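Long-range contacts in pyrophosphate phosphohydrolase (Thermus thermophilus, PDB 2PRD), which catalyses the magnesium-dependent hydrolysis of inorganic pyrophosphate to two phosphate ions: residues A1-S5 against E31-D35; I20-R24 against S75-P81; S60-E64 against C168-Y172. All coordinates share one frame; numbering follows the deposited sequence.

Contact 1: A1-S5 against E31-D35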
loop_
_atom_site.group_PDB
_atom_site.type_symbol
_atom_site.label_atom_id
_atom_site.label_comp_id
_atom_site.label_asym_id
_atom_site.label_seq_id
_atom_site.Cartn_x
_atom_site.Cartn_y
_atom_site.Cartn_z
ATOM N N ALA A 1 -12.181 -21.166 15.406
ATOM C CA ALA A 1 -13.200 -22.140 15.875
ATOM C C ALA A 1 -13.427 -23.169 14.760
ATOM O O ALA A 1 -12.699 -24.152 14.504
ATOM C CB ALA A 1 -14.485 -21.369 16.171
ATOM N N ASN A 2 -14.513 -22.917 14.077
ATOM C CA ASN A 2 -15.029 -23.597 12.910
ATOM C C ASN A 2 -16.024 -22.558 12.316
ATOM O O ASN A 2 -17.169 -22.482 12.714
ATOM C CB ASN A 2 -15.602 -24.965 13.008
ATOM C CG ASN A 2 -15.628 -25.659 11.637
ATOM O OD1 ASN A 2 -15.788 -25.027 10.585
ATOM N ND2 ASN A 2 -15.460 -26.977 11.640
ATOM N N LEU A 3 -15.376 -21.744 11.492
ATOM C CA LEU A 3 -16.038 -20.624 10.830
ATOM C C LEU A 3 -17.192 -21.083 10.000
ATOM O O LEU A 3 -18.215 -20.360 9.951
ATOM C CB LEU A 3 -14.965 -19.751 10.182
ATOM C CG LEU A 3 -13.805 -19.357 11.135
ATOM C CD1 LEU A 3 -12.789 -18.540 10.362
ATOM C CD2 LEU A 3 -14.330 -18.630 12.331
ATOM N N LYS A 4 -17.162 -22.307 9.458
ATOM C CA LYS A 4 -18.256 -22.795 8.626
ATOM C C LYS A 4 -19.544 -23.040 9.352
ATOM O O LYS A 4 -20.575 -23.226 8.672
ATOM C CB LYS A 4 -17.819 -24.058 7.877
ATOM C CG LYS A 4 -16.827 -23.633 6.773
ATOM C CD LYS A 4 -16.348 -24.899 6.061
ATOM C CE LYS A 4 -17.320 -26.012 6.454
ATOM N NZ LYS A 4 -17.726 -26.783 5.228
ATOM N N SER A 5 -19.468 -23.070 10.668
ATOM C CA SER A 5 -20.646 -23.362 11.486
ATOM C C SER A 5 -21.081 -22.225 12.386
ATOM O O SER A 5 -21.933 -22.452 13.260
ATOM C CB SER A 5 -20.519 -24.669 12.249
ATOM O OG SER A 5 -19.404 -24.674 13.121
ATOM N N GLU A 31 -8.557 -19.719 1.368
ATOM C CA GLU A 31 -9.787 -20.460 1.667
ATOM C C GLU A 31 -9.753 -20.946 3.112
ATOM O O GLU A 31 -8.657 -21.345 3.500
ATOM C CB GLU A 31 -9.734 -21.801 0.938
ATOM C CG GLU A 31 -10.269 -21.734 -0.462
ATOM C CD GLU A 31 -10.165 -23.140 -1.083
ATOM O OE1 GLU A 31 -9.702 -23.983 -0.281
ATOM O OE2 GLU A 31 -10.502 -23.254 -2.276
ATOM N N TYR A 32 -10.922 -21.018 3.713
ATOM C CA TYR A 32 -10.944 -21.549 5.085
ATOM C C TYR A 32 -11.047 -23.066 4.971
ATOM O O TYR A 32 -11.865 -23.553 4.194
ATOM C CB TYR A 32 -12.123 -20.998 5.849
ATOM C CG TYR A 32 -12.236 -21.661 7.195
ATOM C CD1 TYR A 32 -11.363 -21.269 8.197
ATOM C CD2 TYR A 32 -13.171 -22.665 7.444
ATOM C CE1 TYR A 32 -11.436 -21.866 9.463
ATOM C CE2 TYR A 32 -13.246 -23.267 8.698
ATOM C CZ TYR A 32 -12.368 -22.853 9.683
ATOM O OH TYR A 32 -12.422 -23.391 10.955
ATOM N N ASP A 33 -10.174 -23.730 5.662
ATOM C CA ASP A 33 -10.037 -25.160 5.752
ATOM C C ASP A 33 -10.486 -25.692 7.119
ATOM O O ASP A 33 -9.721 -25.671 8.089
ATOM C CB ASP A 33 -8.552 -25.546 5.553
ATOM C CG ASP A 33 -8.468 -27.056 5.313
ATOM O OD1 ASP A 33 -9.107 -27.799 6.076
ATOM O OD2 ASP A 33 -7.802 -27.484 4.343
ATOM N N PRO A 34 -11.714 -26.185 7.166
ATOM C CA PRO A 34 -12.316 -26.724 8.375
ATOM C C PRO A 34 -11.507 -27.837 9.007
ATOM O O PRO A 34 -11.370 -27.862 10.252
ATOM C CB PRO A 34 -13.710 -27.100 7.950
ATOM C CG PRO A 34 -13.567 -27.386 6.456
ATOM C CD PRO A 34 -12.652 -26.247 6.009
ATOM N N ASP A 35 -10.954 -28.695 8.149
ATOM C CA ASP A 35 -10.113 -29.819 8.530
ATOM C C ASP A 35 -8.851 -29.371 9.248
ATOM O O ASP A 35 -8.497 -30.021 10.229
ATOM C CB ASP A 35 -9.683 -30.700 7.340
ATOM C CG ASP A 35 -10.854 -31.562 6.872
ATOM O OD1 ASP A 35 -11.853 -31.568 7.635
ATOM O OD2 ASP A 35 -10.817 -32.198 5.795
HETATM O O HOH W 1 -12.483 -26.713 12.445
#
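The short 3-10 turn at the N-terminus, L3 and K4 with N2 just ahead, packs against the ring of Y32 near the end of strand 28-33, one arm of the antiparallel hairpin it forms with strand 38-44. Y32 has CG anti to the backbone N (chi1 173°), which sends its ring out from the strand to meet the turn. L3 lies over one face in a CH-pi contact, with CB 4.0 Å from the Y32 ring centroid and 9° off the ring normal. N2 OD1 arrives at the ring edge, 3.6 Å from Y32 CE2. K4 CG meets the ring obliquely, and K4 CD then runs on to P34 CG at 3.8 Å. Polar support is slight: L3 N donates to Y32 OH in a weak bond of 3.4 Å. Water 1 bridges the two segments, donating to A1 O and, over 2.7 Å, to P34 O, although A1 is poorly ordered. Outside the two segments, Y32 also packs on I39 and F57. Replacing this tyrosine by an alanine removes the ring and its hydroxyl, which would probably open a gap beside L3 and leave the L3 N-H without that weak acceptor. Within the N-terminal piece, S5 N and S5 OG both bond to N2 O from the same face of its plane, and K4 N donates to N2 OD1 at 3.2 Å: an Asx turn leading into the 3-10 turn.

Contact 2: I20-R24 against S75-P81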
loop_
_atom_site.group_PDB
_atom_site.type_symbol
_atom_site.label_atom_id
_atom_site.label_comp_id
_atom_site.label_asym_id
_atom_site.label_seq_id
_atom_site.Cartn_x
_atom_site.Cartn_y
_atom_site.Cartn_z
ATOM N N ILE A 20 -14.997 -13.791 5.366
ATOM C CA ILE A 20 -14.221 -13.291 4.240
ATOM C C ILE A 20 -13.021 -14.221 4.083
ATOM O O ILE A 20 -12.411 -14.597 5.068
ATOM C CB ILE A 20 -13.674 -11.866 4.431
ATOM C CG1 ILE A 20 -14.810 -10.844 4.492
ATOM C CG2 ILE A 20 -12.740 -11.537 3.271
ATOM C CD1 ILE A 20 -15.988 -11.222 3.592
ATOM N N GLU A 21 -12.810 -14.623 2.824
ATOM C CA GLU A 21 -11.686 -15.483 2.485
ATOM C C GLU A 21 -10.664 -14.674 1.684
ATOM O O GLU A 21 -9.474 -14.742 2.020
ATOM C CB GLU A 21 -12.069 -16.717 1.710
ATOM C CG GLU A 21 -12.735 -17.705 2.721
ATOM C CD GLU A 21 -13.378 -18.820 1.918
ATOM O OE1 GLU A 21 -13.917 -18.514 0.835
ATOM O OE2 GLU A 21 -13.269 -19.955 2.405
ATOM N N VAL A 22 -11.196 -13.964 0.682
ATOM C CA VAL A 22 -10.258 -13.159 -0.155
ATOM C C VAL A 22 -10.577 -11.711 -0.161
ATOM O O VAL A 22 -11.682 -11.354 -0.583
ATOM C CB VAL A 22 -10.401 -13.689 -1.626
ATOM C CG1 VAL A 22 -9.298 -13.135 -2.556
ATOM C CG2 VAL A 22 -10.363 -15.196 -1.768
ATOM N N PRO A 23 -9.663 -10.841 0.325
ATOM C CA PRO A 23 -9.891 -9.406 0.241
ATOM C C PRO A 23 -9.989 -8.902 -1.212
ATOM O O PRO A 23 -9.422 -9.389 -2.220
ATOM C CB PRO A 23 -8.616 -8.831 0.869
ATOM C CG PRO A 23 -8.086 -9.914 1.736
ATOM C CD PRO A 23 -8.362 -11.187 0.926
ATOM N N ARG A 24 -10.784 -7.818 -1.357
ATOM C CA ARG A 24 -10.906 -7.185 -2.663
ATOM C C ARG A 24 -9.525 -6.678 -3.059
ATOM O O ARG A 24 -8.806 -6.152 -2.192
ATOM C CB ARG A 24 -11.876 -5.991 -2.559
ATOM C CG ARG A 24 -11.682 -5.089 -3.794
ATOM C CD ARG A 24 -12.920 -4.295 -4.097
ATOM N NE ARG A 24 -13.213 -3.363 -3.047
ATOM C CZ ARG A 24 -12.482 -2.286 -2.757
ATOM N NH1 ARG A 24 -11.405 -1.966 -3.443
ATOM N NH2 ARG A 24 -12.892 -1.534 -1.757
ATOM N N SER A 75 -17.234 -3.375 -0.957
ATOM C CA SER A 75 -16.821 -2.711 0.279
ATOM C C SER A 75 -16.106 -1.403 -0.073
ATOM O O SER A 75 -15.691 -1.356 -1.222
ATOM C CB SER A 75 -15.776 -3.564 1.028
ATOM O OG SER A 75 -14.870 -4.087 0.048
ATOM N N THR A 76 -16.034 -0.511 0.892
ATOM C CA THR A 76 -15.284 0.736 0.729
ATOM C C THR A 76 -13.793 0.434 0.857
ATOM O O THR A 76 -13.009 0.943 0.034
ATOM C CB THR A 76 -15.628 1.823 1.776
ATOM O OG1 THR A 76 -17.021 2.135 1.525
ATOM C CG2 THR A 76 -14.873 3.113 1.503
ATOM N N TYR A 77 -13.432 -0.383 1.798
ATOM C CA TYR A 77 -12.030 -0.785 2.052
ATOM C C TYR A 77 -11.981 -2.313 2.111
ATOM O O TYR A 77 -12.891 -2.910 2.718
ATOM C CB TYR A 77 -11.545 -0.218 3.392
ATOM C CG TYR A 77 -11.784 1.234 3.682
ATOM C CD1 TYR A 77 -11.218 2.216 2.859
ATOM C CD2 TYR A 77 -12.490 1.661 4.811
ATOM C CE1 TYR A 77 -11.391 3.569 3.106
ATOM C CE2 TYR A 77 -12.681 3.006 5.027
ATOM C CZ TYR A 77 -12.117 3.942 4.204
ATOM O OH TYR A 77 -12.283 5.291 4.464
ATOM N N PRO A 78 -10.972 -2.895 1.469
ATOM C CA PRO A 78 -10.856 -4.372 1.432
ATOM C C PRO A 78 -10.806 -4.903 2.848
ATOM O O PRO A 78 -10.252 -4.239 3.752
ATOM C CB PRO A 78 -9.562 -4.618 0.662
ATOM C CG PRO A 78 -9.364 -3.342 -0.142
ATOM C CD PRO A 78 -9.872 -2.209 0.777
ATOM N N LEU A 79 -11.373 -6.077 3.038
ATOM C CA LEU A 79 -11.403 -6.722 4.367
ATOM C C LEU A 79 -10.254 -7.659 4.501
ATOM O O LEU A 79 -9.311 -7.581 3.663
ATOM C CB LEU A 79 -12.815 -7.336 4.505
ATOM C CG LEU A 79 -13.944 -6.302 4.288
ATOM C CD1 LEU A 79 -15.261 -6.962 3.943
ATOM C CD2 LEU A 79 -14.114 -5.484 5.589
ATOM N N LEU A 80 -10.224 -8.478 5.532
ATOM C CA LEU A 80 -9.078 -9.422 5.709
ATOM C C LEU A 80 -9.603 -10.829 5.818
ATOM O O LEU A 80 -10.773 -10.992 6.212
ATOM C CB LEU A 80 -8.449 -9.056 7.065
ATOM C CG LEU A 80 -7.438 -7.919 7.114
ATOM C CD1 LEU A 80 -7.132 -7.497 8.532
ATOM C CD2 LEU A 80 -6.149 -8.364 6.435
ATOM N N PRO A 81 -8.793 -11.822 5.458
ATOM C CA PRO A 81 -9.232 -13.205 5.554
ATOM C C PRO A 81 -9.590 -13.571 6.969
ATOM O O PRO A 81 -8.813 -13.235 7.913
ATOM C CB PRO A 81 -8.051 -14.041 5.042
ATOM C CG PRO A 81 -7.213 -13.057 4.282
ATOM C CD PRO A 81 -7.420 -11.686 4.953
#
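I20 to R24, which run from the end of strand 15-22 across a classic beta bulge (E21 and V22 both facing Y55) into an extended tail, lie along the loop S75-P81 that joins strands 70-74 and 84-97. Apolar packing comes first. I20 and L79 cross at about a right angle, I20 CG1 lying 3.9 Å from L79 CD1. Two proline rings, P23 and P81, also meet crosswise, the closest atoms being P23 CG and P81 CD at 3.7 Å. At the interface of the hexamer, the loop also meets other chains: L80 packs on P81 of the second subunit, and P81 on L80 of the fourth.

Carbon-to-carbonyl approaches make up the second kind. P23 CB sits tightly on L79 O at 3.1 Å, and P81 CA points its hydrogen at I20 O, 3.5 Å away, in a CA-H...O contact. E21 O, against which P81 CB rests at 3.4 Å, is buried here with no hydrogen-bonding partner.

Polar bonds gather round R24 and its neighbour D54. The carboxylate of D54 ties both segments together, taking R24 N and L79 N on OD2 and S75 OG on OD1. R24 bends at its CG-CD bond (chi3 65°), which turns the guanidinium back to the loop, where P78 CG lies over one face, off-centre, nearer the group's margin. One nitrogen grips two successive carbonyls: a weak bond joins R24 NH2 to T76 O, and R24 NH2 also donates to S75 O at 2.9 Å, standing 55° out of that carbonyl's plane instead of on a lone pair.

Contact 3: S60-E64 against C168-Y172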
loop_
_atom_site.group_PDB
_atom_site.type_symbol
_atom_site.label_atom_id
_atom_site.label_comp_id
_atom_site.label_asym_id
_atom_site.label_seq_id
_atom_site.Cartn_x
_atom_site.Cartn_y
_atom_site.Cartn_z
ATOM N N SER A 60 -23.069 -21.832 8.013
ATOM C CA SER A 60 -24.314 -22.545 8.265
ATOM C C SER A 60 -25.306 -22.549 7.116
ATOM O O SER A 60 -26.503 -22.284 7.317
ATOM C CB SER A 60 -25.068 -21.890 9.427
ATOM O OG SER A 60 -24.324 -22.166 10.626
ATOM N N THR A 61 -24.780 -22.786 5.941
ATOM C CA THR A 61 -25.584 -22.864 4.720
ATOM C C THR A 61 -24.916 -24.020 3.950
ATOM O O THR A 61 -23.769 -24.396 4.259
ATOM C CB THR A 61 -25.687 -21.641 3.842
ATOM O OG1 THR A 61 -24.387 -21.248 3.375
ATOM C CG2 THR A 61 -26.318 -20.442 4.532
ATOM N N LEU A 62 -25.701 -24.566 3.054
ATOM C CA LEU A 62 -25.133 -25.688 2.270
ATOM C C LEU A 62 -25.697 -25.515 0.880
ATOM O O LEU A 62 -26.927 -25.502 0.831
ATOM C CB LEU A 62 -25.659 -26.962 2.936
ATOM C CG LEU A 62 -25.081 -28.275 2.446
ATOM C CD1 LEU A 62 -23.607 -28.217 2.156
ATOM C CD2 LEU A 62 -25.416 -29.353 3.498
ATOM N N ALA A 63 -24.845 -25.304 -0.103
ATOM C CA ALA A 63 -25.361 -25.135 -1.474
ATOM C C ALA A 63 -25.640 -26.528 -2.025
ATOM O O ALA A 63 -25.410 -27.526 -1.307
ATOM C CB ALA A 63 -24.437 -24.268 -2.281
ATOM N N GLU A 64 -26.168 -26.609 -3.226
ATOM C CA GLU A 64 -26.519 -27.893 -3.857
ATOM C C GLU A 64 -25.253 -28.664 -4.179
ATOM O O GLU A 64 -25.314 -29.884 -4.360
ATOM C CB GLU A 64 -27.453 -27.686 -5.029
ATOM C CG GLU A 64 -28.955 -27.692 -4.766
ATOM C CD GLU A 64 -29.719 -26.578 -5.451
ATOM O OE1 GLU A 64 -29.527 -26.320 -6.659
ATOM O OE2 GLU A 64 -30.534 -25.894 -4.783
ATOM N N CYS A 168 -30.567 -22.491 1.233
ATOM C CA CYS A 168 -29.273 -23.069 1.654
ATOM C C CYS A 168 -29.217 -23.078 3.163
ATOM O O CYS A 168 -28.456 -23.864 3.750
ATOM C CB CYS A 168 -28.137 -22.226 1.072
ATOM S SG CYS A 168 -28.197 -22.344 -0.754
ATOM N N ILE A 169 -30.061 -22.235 3.722
ATOM C CA ILE A 169 -30.088 -22.221 5.223
ATOM C C ILE A 169 -30.821 -23.479 5.701
ATOM O O ILE A 169 -30.384 -24.198 6.610
ATOM C CB ILE A 169 -30.717 -20.946 5.775
ATOM C CG1 ILE A 169 -29.772 -19.747 5.654
ATOM C CG2 ILE A 169 -31.233 -21.099 7.187
ATOM C CD1 ILE A 169 -30.443 -18.393 5.879
ATOM N N ALA A 170 -31.942 -23.742 5.042
ATOM C CA ALA A 170 -32.807 -24.873 5.370
ATOM C C ALA A 170 -32.049 -26.163 5.194
ATOM O O ALA A 170 -32.035 -27.023 6.081
ATOM C CB ALA A 170 -34.018 -24.798 4.463
ATOM N N ARG A 171 -31.449 -26.244 4.013
ATOM C CA ARG A 171 -30.672 -27.415 3.607
ATOM C C ARG A 171 -29.579 -27.765 4.593
ATOM O O ARG A 171 -29.348 -28.968 4.795
ATOM C CB ARG A 171 -30.141 -27.288 2.188
ATOM C CG ARG A 171 -29.347 -28.498 1.734
ATOM C CD ARG A 171 -29.034 -28.500 0.246
ATOM N NE ARG A 171 -30.010 -27.929 -0.638
ATOM C CZ ARG A 171 -30.082 -26.785 -1.274
ATOM N NH1 ARG A 171 -29.128 -25.867 -1.157
ATOM N NH2 ARG A 171 -31.142 -26.492 -2.008
ATOM N N TYR A 172 -28.954 -26.775 5.219
ATOM C CA TYR A 172 -27.877 -26.988 6.184
ATOM C C TYR A 172 -28.397 -27.650 7.453
ATOM O O TYR A 172 -27.689 -28.490 8.017
ATOM C CB TYR A 172 -27.128 -25.698 6.502
ATOM C CG TYR A 172 -26.087 -25.849 7.584
ATOM C CD1 TYR A 172 -24.786 -26.217 7.317
ATOM C CD2 TYR A 172 -26.438 -25.610 8.896
ATOM C CE1 TYR A 172 -23.824 -26.317 8.327
ATOM C CE2 TYR A 172 -25.485 -25.725 9.903
ATOM C CZ TYR A 172 -24.208 -26.091 9.612
ATOM O OH TYR A 172 -23.263 -26.243 10.603
#
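Y172 lays the face of its ring over the backbone of S60, with S60 CA 3.5 Å from the ring centroid and 1° off the normal, a nearly perfectly centred CH-pi contact. The ring belongs to the C-terminal helix 158-173, which packs here against the loop between strands 54-57 and 70-74; A63 in that loop lies close to D65 and D102, predicted ligands of magnesium. With its CG anti to the backbone N (chi1 175°), Y172 holds the ring alongside the loop, and the same face extends toward S60 OG, itself hydrogen-bonded to L6 O.

One helix turn back, C168 O is shared between the helix and the loop. L62 N donates to it at 2.9 Å, while Y172 N reaches it from the opposite face of the carbonyl plane, and T61 CA adds a CA-H...O contact at 3.2 Å. This short segment of loop therefore borrows a carbonyl that also serves the helix. Beside it, the methyl T61 CG2 touches I169 CG1 at 3.7 Å. T61 OG1 turns to partners on its own loop, I58 O and L69 N, so the residue meets the helix with its carbon atoms.

R171 completes the contact with two different bonds. R171 NH1 donates to L62 O at 3.0 Å, lying in the carbonyl plane on a lone pair. E64 CG stands over one guanidinium face, not over its middle, and the E64 chain, bent at chi2, then brings the carboxylate round so that E64 OE2 forms a salt bridge with R171 NH2 at 2.9 Å, the two groups' planes 83° apart. Both residues also touch a crystal neighbour at this exposed edge, so the lattice may influence the pose. With bonds on both NH1 and NH2, the guanidinium probably turns little.

Contact 2 lies nearest the chain's centre, about 11 Å between centres, and meets other subunits; contacts 3 and 1, at about 14 and 16 Å, are also partly buried, and no other chain touches contact 3. Their chemistry differs: proline and aliphatic packing plus an arginine on backbone carbonyls in contact 2, a tyrosine ring under an N-terminal turn in contact 1, and a helix with a salt bridge at its edge in contact 3. Contacts 1 and 2 use strands 28-33 and 15-22, successive in the chain. Contact 1 joins the other two: E21 OE2 probably accepts from Y32 N, and K4 O from S60 N, both at 2.9 Å. Contacts 2 and 3 do not touch.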